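PDB 5FS4: AP205 bacteriophage COAT protein from Acinetobacter phage ap205, which builds the capsid of a small single-stranded RNA phage, and so probably encloses the viral genome. Local coordinates for residues 8-11 with 17-20; 23-28 with 58-63; 83-88 with 93-98. The protein carries 2 engineered substitutions. One frame throughout, in Å; residues are numbered along the deposited sequence.

Overall arrangement
All three contacts reach one antiparallel sheet, and all touch the second subunit. Interaction 1 pairs two neighbouring strands at one edge of the sheet in this chain and is partly buried. It combines a backbone hydrogen bond with packing round Trp-20. Interaction 2 is a polar surface contact in which a turn reaches strand 47-60 through an arginine and a water. It touches interaction 1, where Met-8 CE lies 3.3 Å from Thr-28 O. Interaction 3 is buried and apolar. It sets helix 92-111 against strand 76-88, the neighbour of strand 47-60. Interactions 2 and 3 lie on opposite sides of the chain's centre, with centres about 31 Å apart.

Interaction 1: 8-11 with 17-20; sequences MQPI and KIVW
Pro-10 lies against the indole of Trp-20. Its CD is 3.5 Å from Trp-20 CD1, at the pyrrole side of the ring, and its CG faces NE1. Pro-10 CA sits over the same ring face. Ile-18 CG2 covers that face too, 3.5 Å above the plane and toward the rim, and also touches Pro-10 CB. Met-8 O comes to the ring at its edge, near the ring plane. The thioether of Met-8 bends at chi3 (75°), which turns CE back toward Trp-20 O, while Met-8 CB packs on Trp-20 CB at 4.0 Å.

These residues belong to the beta hairpin of strands 5-14 and 17-22, at one edge of the sheet within this chain. The two short strands are antiparallel in pairing but strongly skewed, at 119°. Pro-10 and Trp-20 form a non-hydrogen-bonded pair, a position that asks no N-H of the proline. Next to it, Ile-11 N gives a short, nearly straight hydrogen bond to Val-19 O (2.7 Å, 171°). Val-19 O also receives a CA-H...O contact from Pro-10 CA at 3.4 Å. A second such contact joins Trp-20 CA to Gln-9 O at 3.1 Å. Ile-11 CG1 stands between its own backbone N and carbonyl carbon, beside Val-19 O, and CD1 reaches on to Val-19 CG1 (3.9 Å).

Further out, Trp-20 and Ile-18 are backbone-bonded to Phe-30 and Ala-32 of strand 28-38. The second subunit packs Val-127 on Met-8, Pro-122 on Pro-10, Leu-120 on Ile-18 and Ile-126 on Trp-20.

Interaction 2: 23-28 with 58-63; sequences PTRLST and KRPAPK
A type I beta turn from Arg-25 to Thr-28 lies in the loop between strands 17-22 and 28-38, and its side chains reach across to Lys-58 near the end of strand 47-60. The turn is closed by Thr-28 N bonding to Arg-25 O at 2.9 Å. Arg-25 leaves it with an extended chain, CG anti to the backbone N (chi1 -178°). Its NH2 donates to Lys-58 O at 2.7 Å, and this oxygen lies only 4° out of the guanidinium plane. Alongside, Ser-27 CB packs on Lys-58 CG at 3.7 Å.

A water fills the corner between the segments and makes four hydrogen bonds. It accepts from Arg-25 NE (3.0 Å) and from Lys-58 N (3.0 Å). It donates to Thr-28 OG1 (2.8 Å), and it also bonds Ser-27 OG (2.9 Å). Tyr-57 and, from the second subunit, Asp-130 pack on Arg-25.

The guanidinium is therefore held at two nitrogens, one by a carbonyl and one by the water, which should fix its rotation. Both partners are neutral, so the contact joins turn to strand by hydrogen bonding and does not itself balance the arginine charge.

Interaction 3: 83-88 with 93-98; sequences TVISGS and ATLKAE
Ser-88 OG, one residue beyond the Gly-87 that packs on Leu-95, is held by two hydrogen bonds: one to Asn-91 N in the connection to the helix, one to Glu-77 OE2 of the second subunit. The contact between the segments themselves is apolar and is carried by Leu-95. With CG anti to the backbone N (chi1 -164°) and chi2 at 65°, both methyls reach the strand. CD2 touches two partners, 3.8 Å from Ile-85 CG2 and 3.8 Å from Gly-87 CA. Gly-87 has no side chain, and the methyl rests directly on its backbone. The other methyl, CD1, lies 4.0 Å from Ser-86 O.

The contact lies where strand 76-88 of the coat protein fold gives way, through a short link, to helix 92-111. The helix turns back beside the strand; segments 83-88 and 93-98 run at 155°, and their axes come within 8.9 Å. Ile-85 and Gly-87 are backbone-bonded to Gly-51 and Val-49 of strand 47-60. Residues 83 to 86 also pair antiparallel with a strand of the second subunit, so the sheet continues through the dimer interface. On the helix, Thr-94 OG1 bonds Asn-91 O and also Gln-79 NE2 of the second subunit, whose Gln-79 packs on Leu-95 as well.

Interaction 1: 8-11 with 17-20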
loop_
_atom_site.group_PDB
_atom_site.type_symbol
_atom_site.label_atom_id
_atom_site.label_comp_id
_atom_site.label_asym_id
_atom_site.label_seq_id
_atom_site.Cartn_x
_atom_site.Cartn_y
_atom_site.Cartn_z
ATOM N N MET B 8 -15.450 9.515 -4.207
ATOM C CA MET B 8 -15.484 8.531 -5.264
ATOM C C MET B 8 -16.739 7.719 -5.044
ATOM O O MET B 8 -17.160 7.608 -3.915
ATOM C CB MET B 8 -14.190 7.715 -5.199
ATOM C CG MET B 8 -12.921 8.538 -5.487
ATOM S SD MET B 8 -11.349 7.637 -5.391
ATOM C CE MET B 8 -11.669 6.869 -6.890
ATOM N N GLN B 9 -17.401 7.288 -6.109
ATOM C CA GLN B 9 -18.672 6.523 -6.044
ATOM C C GLN B 9 -18.488 5.046 -6.490
ATOM O O GLN B 9 -17.718 4.786 -7.427
ATOM C CB GLN B 9 -19.743 7.150 -6.961
ATOM C CG GLN B 9 -20.113 8.598 -6.638
ATOM C CD GLN B 9 -20.595 8.804 -5.204
ATOM O OE1 GLN B 9 -21.141 7.872 -4.581
ATOM N NE2 GLN B 9 -20.379 10.032 -4.646
ATOM N N PRO B 10 -19.179 4.079 -5.798
ATOM C CA PRO B 10 -19.156 2.704 -6.282
ATOM C C PRO B 10 -19.680 2.710 -7.727
ATOM O O PRO B 10 -20.679 3.375 -7.976
ATOM C CB PRO B 10 -20.117 1.963 -5.351
ATOM C CG PRO B 10 -20.385 2.849 -4.177
ATOM C CD PRO B 10 -20.022 4.257 -4.593
ATOM N N ILE B 11 -18.975 2.099 -8.700
ATOM C CA ILE B 11 -19.482 1.980 -10.112
ATOM C C ILE B 11 -19.842 0.538 -10.452
ATOM O O ILE B 11 -20.771 0.283 -11.221
ATOM C CB ILE B 11 -18.551 2.563 -11.254
ATOM C CG1 ILE B 11 -17.050 2.239 -11.075
ATOM C CG2 ILE B 11 -18.764 4.059 -11.448
ATOM C CD1 ILE B 11 -16.629 1.061 -11.941
ATOM N N LYS B 17 -16.737 -7.608 -3.911
ATOM C CA LYS B 17 -15.893 -6.628 -4.616
ATOM C C LYS B 17 -16.662 -5.370 -4.989
ATOM O O LYS B 17 -17.696 -5.442 -5.696
ATOM C CB LYS B 17 -15.306 -7.212 -5.884
ATOM C CG LYS B 17 -14.300 -6.270 -6.463
ATOM C CD LYS B 17 -13.582 -6.807 -7.689
ATOM C CE LYS B 17 -12.487 -5.832 -8.041
ATOM N NZ LYS B 17 -11.857 -6.170 -9.318
ATOM N N ILE B 18 -16.168 -4.233 -4.492
ATOM C CA ILE B 18 -16.631 -2.927 -4.958
ATOM C C ILE B 18 -15.506 -2.172 -5.666
ATOM O O ILE B 18 -14.364 -2.138 -5.202
ATOM C CB ILE B 18 -17.227 -2.045 -3.810
ATOM C CG1 ILE B 18 -18.433 -2.771 -3.195
ATOM C CG2 ILE B 18 -17.631 -0.695 -4.356
ATOM C CD1 ILE B 18 -18.932 -2.214 -1.860
ATOM N N VAL B 19 -15.863 -1.548 -6.786
ATOM C CA VAL B 19 -14.949 -0.551 -7.446
ATOM C C VAL B 19 -15.532 0.863 -7.334
ATOM O O VAL B 19 -16.650 1.123 -7.849
ATOM C CB VAL B 19 -14.733 -0.855 -8.950
ATOM C CG1 VAL B 19 -13.713 0.107 -9.541
ATOM C CG2 VAL B 19 -14.299 -2.308 -9.166
ATOM N N TRP B 20 -14.753 1.783 -6.781
ATOM C CA TRP B 20 -15.150 3.181 -6.624
ATOM C C TRP B 20 -14.374 3.949 -7.704
ATOM O O TRP B 20 -13.232 3.589 -8.051
ATOM C CB TRP B 20 -14.772 3.731 -5.230
ATOM C CG TRP B 20 -15.611 3.387 -4.104
ATOM C CD1 TRP B 20 -16.632 4.135 -3.604
ATOM C CD2 TRP B 20 -15.462 2.260 -3.223
ATOM N NE1 TRP B 20 -17.152 3.536 -2.483
ATOM C CE2 TRP B 20 -16.478 2.371 -2.241
ATOM C CE3 TRP B 20 -14.588 1.147 -3.187
ATOM C CZ2 TRP B 20 -16.682 1.404 -1.267
ATOM C CZ3 TRP B 20 -14.755 0.200 -2.207
ATOM C CH2 TRP B 20 -15.795 0.326 -1.241
#

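Interaction 2: 23-28 with 58-63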
loop_
_atom_site.group_PDB
_atom_site.type_symbol
_atom_site.label_atom_id
_atom_site.label_comp_id
_atom_site.label_asym_id
_atom_site.label_seq_id
_atom_site.Cartn_x
_atom_site.Cartn_y
_atom_site.Cartn_z
ATOM N N PRO B 23 -16.155 10.606 -10.069
ATOM C CA PRO B 23 -17.029 10.890 -11.238
ATOM C C PRO B 23 -16.594 11.992 -12.143
ATOM O O PRO B 23 -17.102 12.082 -13.263
ATOM C CB PRO B 23 -18.365 11.295 -10.619
ATOM C CG PRO B 23 -18.212 11.265 -9.144
ATOM C CD PRO B 23 -16.842 10.820 -8.781
ATOM N N THR B 24 -15.656 12.784 -11.680
ATOM C CA THR B 24 -15.058 13.808 -12.478
ATOM C C THR B 24 -13.813 13.320 -13.182
ATOM O O THR B 24 -13.243 14.106 -13.916
ATOM C CB THR B 24 -14.707 15.061 -11.608
ATOM O OG1 THR B 24 -13.463 14.896 -10.861
ATOM C CG2 THR B 24 -15.831 15.374 -10.630
ATOM N N ARG B 25 -13.327 12.085 -12.902
ATOM C CA ARG B 25 -12.110 11.572 -13.551
ATOM C C ARG B 25 -12.178 10.059 -13.417
ATOM O O ARG B 25 -11.618 9.419 -12.457
ATOM C CB ARG B 25 -10.788 12.149 -12.981
ATOM C CG ARG B 25 -9.542 11.648 -13.691
ATOM C CD ARG B 25 -8.286 12.381 -13.218
ATOM N NE ARG B 25 -7.085 12.029 -13.971
ATOM C CZ ARG B 25 -6.655 12.676 -15.058
ATOM N NH1 ARG B 25 -7.369 13.695 -15.580
ATOM N NH2 ARG B 25 -5.536 12.288 -15.669
ATOM N N LEU B 26 -12.946 9.506 -14.353
ATOM C CA LEU B 26 -13.417 8.122 -14.216
ATOM C C LEU B 26 -12.295 7.121 -14.210
ATOM O O LEU B 26 -12.469 6.034 -13.659
ATOM C CB LEU B 26 -14.434 7.822 -15.279
ATOM C CG LEU B 26 -15.757 8.579 -15.019
ATOM C CD1 LEU B 26 -16.539 8.708 -16.316
ATOM C CD2 LEU B 26 -16.579 7.928 -13.885
ATOM N N SER B 27 -11.129 7.488 -14.756
ATOM C CA SER B 27 -9.935 6.620 -14.717
ATOM C C SER B 27 -9.264 6.505 -13.326
ATOM O O SER B 27 -8.412 5.660 -13.138
ATOM C CB SER B 27 -8.875 7.091 -15.730
ATOM O OG SER B 27 -8.408 8.396 -15.493
ATOM N N THR B 28 -9.614 7.378 -12.381
ATOM C CA THR B 28 -9.206 7.208 -10.968
ATOM C C THR B 28 -10.096 6.167 -10.258
ATOM O O THR B 28 -11.332 6.346 -10.143
ATOM C CB THR B 28 -9.233 8.534 -10.213
ATOM O OG1 THR B 28 -8.408 9.429 -10.929
ATOM C CG2 THR B 28 -8.589 8.387 -8.830
ATOM N N LYS B 58 -4.232 7.704 -13.515
ATOM C CA LYS B 58 -3.631 7.989 -14.792
ATOM C C LYS B 58 -3.031 9.361 -14.757
ATOM O O LYS B 58 -3.718 10.383 -14.883
ATOM C CB LYS B 58 -4.654 7.832 -15.919
ATOM C CG LYS B 58 -5.250 6.416 -15.966
ATOM C CD LYS B 58 -4.150 5.316 -16.028
ATOM C CE LYS B 58 -4.272 4.455 -17.266
ATOM N NZ LYS B 58 -5.450 3.538 -17.051
ATOM N N ARG B 59 -1.708 9.367 -14.639
ATOM C CA ARG B 59 -0.963 10.568 -14.370
ATOM C C ARG B 59 -0.146 11.016 -15.570
ATOM O O ARG B 59 0.710 10.278 -16.032
ATOM C CB ARG B 59 -0.021 10.273 -13.197
ATOM C CG ARG B 59 0.810 11.453 -12.652
ATOM C CD ARG B 59 0.019 12.481 -11.875
ATOM N NE ARG B 59 -0.646 11.904 -10.737
ATOM C CZ ARG B 59 -1.562 12.517 -10.009
ATOM N NH1 ARG B 59 -1.902 13.754 -10.275
ATOM N NH2 ARG B 59 -2.140 11.862 -9.014
ATOM N N PRO B 60 -0.380 12.259 -16.064
ATOM C CA PRO B 60 0.415 12.821 -17.149
ATOM C C PRO B 60 1.914 12.698 -16.868
ATOM O O PRO B 60 2.377 13.015 -15.775
ATOM C CB PRO B 60 -0.029 14.312 -17.188
ATOM C CG PRO B 60 -1.343 14.340 -16.522
ATOM C CD PRO B 60 -1.252 13.290 -15.455
ATOM N N ALA B 61 2.648 12.203 -17.849
ATOM C CA ALA B 61 4.080 12.282 -17.767
ATOM C C ALA B 61 4.479 13.760 -17.708
ATOM O O ALA B 61 3.743 14.597 -18.244
ATOM C CB ALA B 61 4.712 11.602 -18.982
ATOM N N PRO B 62 5.650 14.103 -17.105
ATOM C CA PRO B 62 6.092 15.501 -17.080
ATOM C C PRO B 62 6.362 16.056 -18.486
ATOM O O PRO B 62 6.790 15.304 -19.337
ATOM C CB PRO B 62 7.398 15.432 -16.252
ATOM C CG PRO B 62 7.273 14.183 -15.454
ATOM C CD PRO B 62 6.557 13.234 -16.334
ATOM N N LYS B 63 6.039 17.325 -18.725
ATOM C CA LYS B 63 6.260 17.977 -20.036
ATOM C C LYS B 63 7.719 18.231 -20.196
ATOM O O LYS B 63 8.387 18.577 -19.223
ATOM C CB LYS B 63 5.581 19.348 -20.096
ATOM C CG LYS B 63 4.080 19.301 -20.013
ATOM C CD LYS B 63 3.441 20.676 -19.967
ATOM C CE LYS B 63 2.404 20.719 -18.853
ATOM N NZ LYS B 63 1.414 21.804 -19.022
HETATM O O HOH W 1 -6.871 9.129 -13.207
#

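Interaction 3: 83-88 with 93-98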
loop_
_atom_site.group_PDB
_atom_site.type_symbol
_atom_site.label_atom_id
_atom_site.label_comp_id
_atom_site.label_asym_id
_atom_site.label_seq_id
_atom_site.Cartn_x
_atom_site.Cartn_y
_atom_site.Cartn_z
ATOM N N THR B 83 -2.535 -3.301 -2.085
ATOM C CA THR B 83 -2.196 -3.908 -0.771
ATOM C C THR B 83 -3.061 -5.112 -0.598
ATOM O O THR B 83 -4.288 -5.118 -0.973
ATOM C CB THR B 83 -2.431 -2.948 0.436
ATOM O OG1 THR B 83 -1.603 -1.801 0.325
ATOM C CG2 THR B 83 -2.214 -3.637 1.873
ATOM N N VAL B 84 -2.467 -6.180 -0.071
ATOM C CA VAL B 84 -3.240 -7.383 0.187
ATOM C C VAL B 84 -2.988 -7.741 1.637
ATOM O O VAL B 84 -1.801 -7.901 2.023
ATOM C CB VAL B 84 -2.849 -8.633 -0.655
ATOM C CG1 VAL B 84 -3.768 -9.803 -0.251
ATOM C CG2 VAL B 84 -3.009 -8.331 -2.122
ATOM N N ILE B 85 -4.069 -7.746 2.427
ATOM C CA ILE B 85 -3.997 -8.079 3.832
ATOM C C ILE B 85 -4.605 -9.447 4.072
ATOM O O ILE B 85 -5.788 -9.677 3.717
ATOM C CB ILE B 85 -4.773 -7.069 4.633
ATOM C CG1 ILE B 85 -4.167 -5.664 4.422
ATOM C CG2 ILE B 85 -4.824 -7.466 6.091
ATOM C CD1 ILE B 85 -4.872 -4.560 5.171
ATOM N N SER B 86 -3.822 -10.372 4.655
ATOM C CA SER B 86 -4.280 -11.781 4.814
ATOM C C SER B 86 -4.112 -12.156 6.283
ATOM O O SER B 86 -3.012 -12.090 6.780
ATOM C CB SER B 86 -3.473 -12.738 3.924
ATOM O OG SER B 86 -3.966 -14.087 4.006
ATOM N N GLY B 87 -5.203 -12.518 6.971
ATOM C CA GLY B 87 -5.106 -13.045 8.364
ATOM C C GLY B 87 -6.482 -13.479 8.846
ATOM O O GLY B 87 -7.463 -13.104 8.308
ATOM N N SER B 88 -6.525 -14.313 9.882
ATOM C CA SER B 88 -7.825 -14.816 10.399
ATOM C C SER B 88 -8.609 -13.653 11.001
ATOM O O SER B 88 -8.039 -12.702 11.569
ATOM C CB SER B 88 -7.589 -15.911 11.447
ATOM O OG SER B 88 -7.091 -15.304 12.643
ATOM N N ALA B 93 -7.620 -7.997 15.668
ATOM C CA ALA B 93 -7.082 -6.868 16.429
ATOM C C ALA B 93 -5.551 -6.709 16.216
ATOM O O ALA B 93 -5.025 -5.591 16.045
ATOM C CB ALA B 93 -7.422 -6.972 17.921
ATOM N N THR B 94 -4.831 -7.822 16.263
ATOM C CA THR B 94 -3.364 -7.760 16.031
ATOM C C THR B 94 -3.007 -7.530 14.557
ATOM O O THR B 94 -2.008 -6.907 14.237
ATOM C CB THR B 94 -2.640 -8.967 16.608
ATOM O OG1 THR B 94 -3.154 -10.170 16.045
ATOM C CG2 THR B 94 -2.791 -8.928 18.132
ATOM N N LEU B 95 -3.865 -8.004 13.685
ATOM C CA LEU B 95 -3.742 -7.728 12.289
ATOM C C LEU B 95 -3.836 -6.230 11.978
ATOM O O LEU B 95 -3.074 -5.744 11.170
ATOM C CB LEU B 95 -4.732 -8.552 11.491
ATOM C CG LEU B 95 -4.434 -8.623 9.975
ATOM C CD1 LEU B 95 -3.138 -9.348 9.708
ATOM C CD2 LEU B 95 -5.571 -9.371 9.310
ATOM N N LYS B 96 -4.760 -5.517 12.637
ATOM C CA LYS B 96 -4.789 -4.043 12.584
ATOM C C LYS B 96 -3.496 -3.339 13.084
ATOM O O LYS B 96 -3.028 -2.329 12.499
ATOM C CB LYS B 96 -6.026 -3.481 13.306
ATOM C CG LYS B 96 -7.364 -3.887 12.697
ATOM C CD LYS B 96 -8.544 -3.542 13.596
ATOM C CE LYS B 96 -9.807 -3.553 12.762
ATOM N NZ LYS B 96 -11.071 -3.493 13.518
ATOM N N ALA B 97 -2.919 -3.859 14.158
ATOM C CA ALA B 97 -1.633 -3.380 14.647
ATOM C C ALA B 97 -0.515 -3.604 13.627
ATOM O O ALA B 97 0.360 -2.766 13.495
ATOM C CB ALA B 97 -1.300 -4.098 15.933
ATOM N N GLU B 98 -0.546 -4.734 12.935
ATOM C CA GLU B 98 0.387 -5.036 11.854
ATOM C C GLU B 98 0.221 -4.051 10.674
ATOM O O GLU B 98 1.201 -3.596 10.068
ATOM C CB GLU B 98 0.192 -6.474 11.339
ATOM C CG GLU B 98 0.670 -7.553 12.295
ATOM C CD GLU B 98 2.123 -7.339 12.707
ATOM O OE1 GLU B 98 2.961 -7.175 11.847
ATOM O OE2 GLU B 98 2.448 -7.347 13.915
#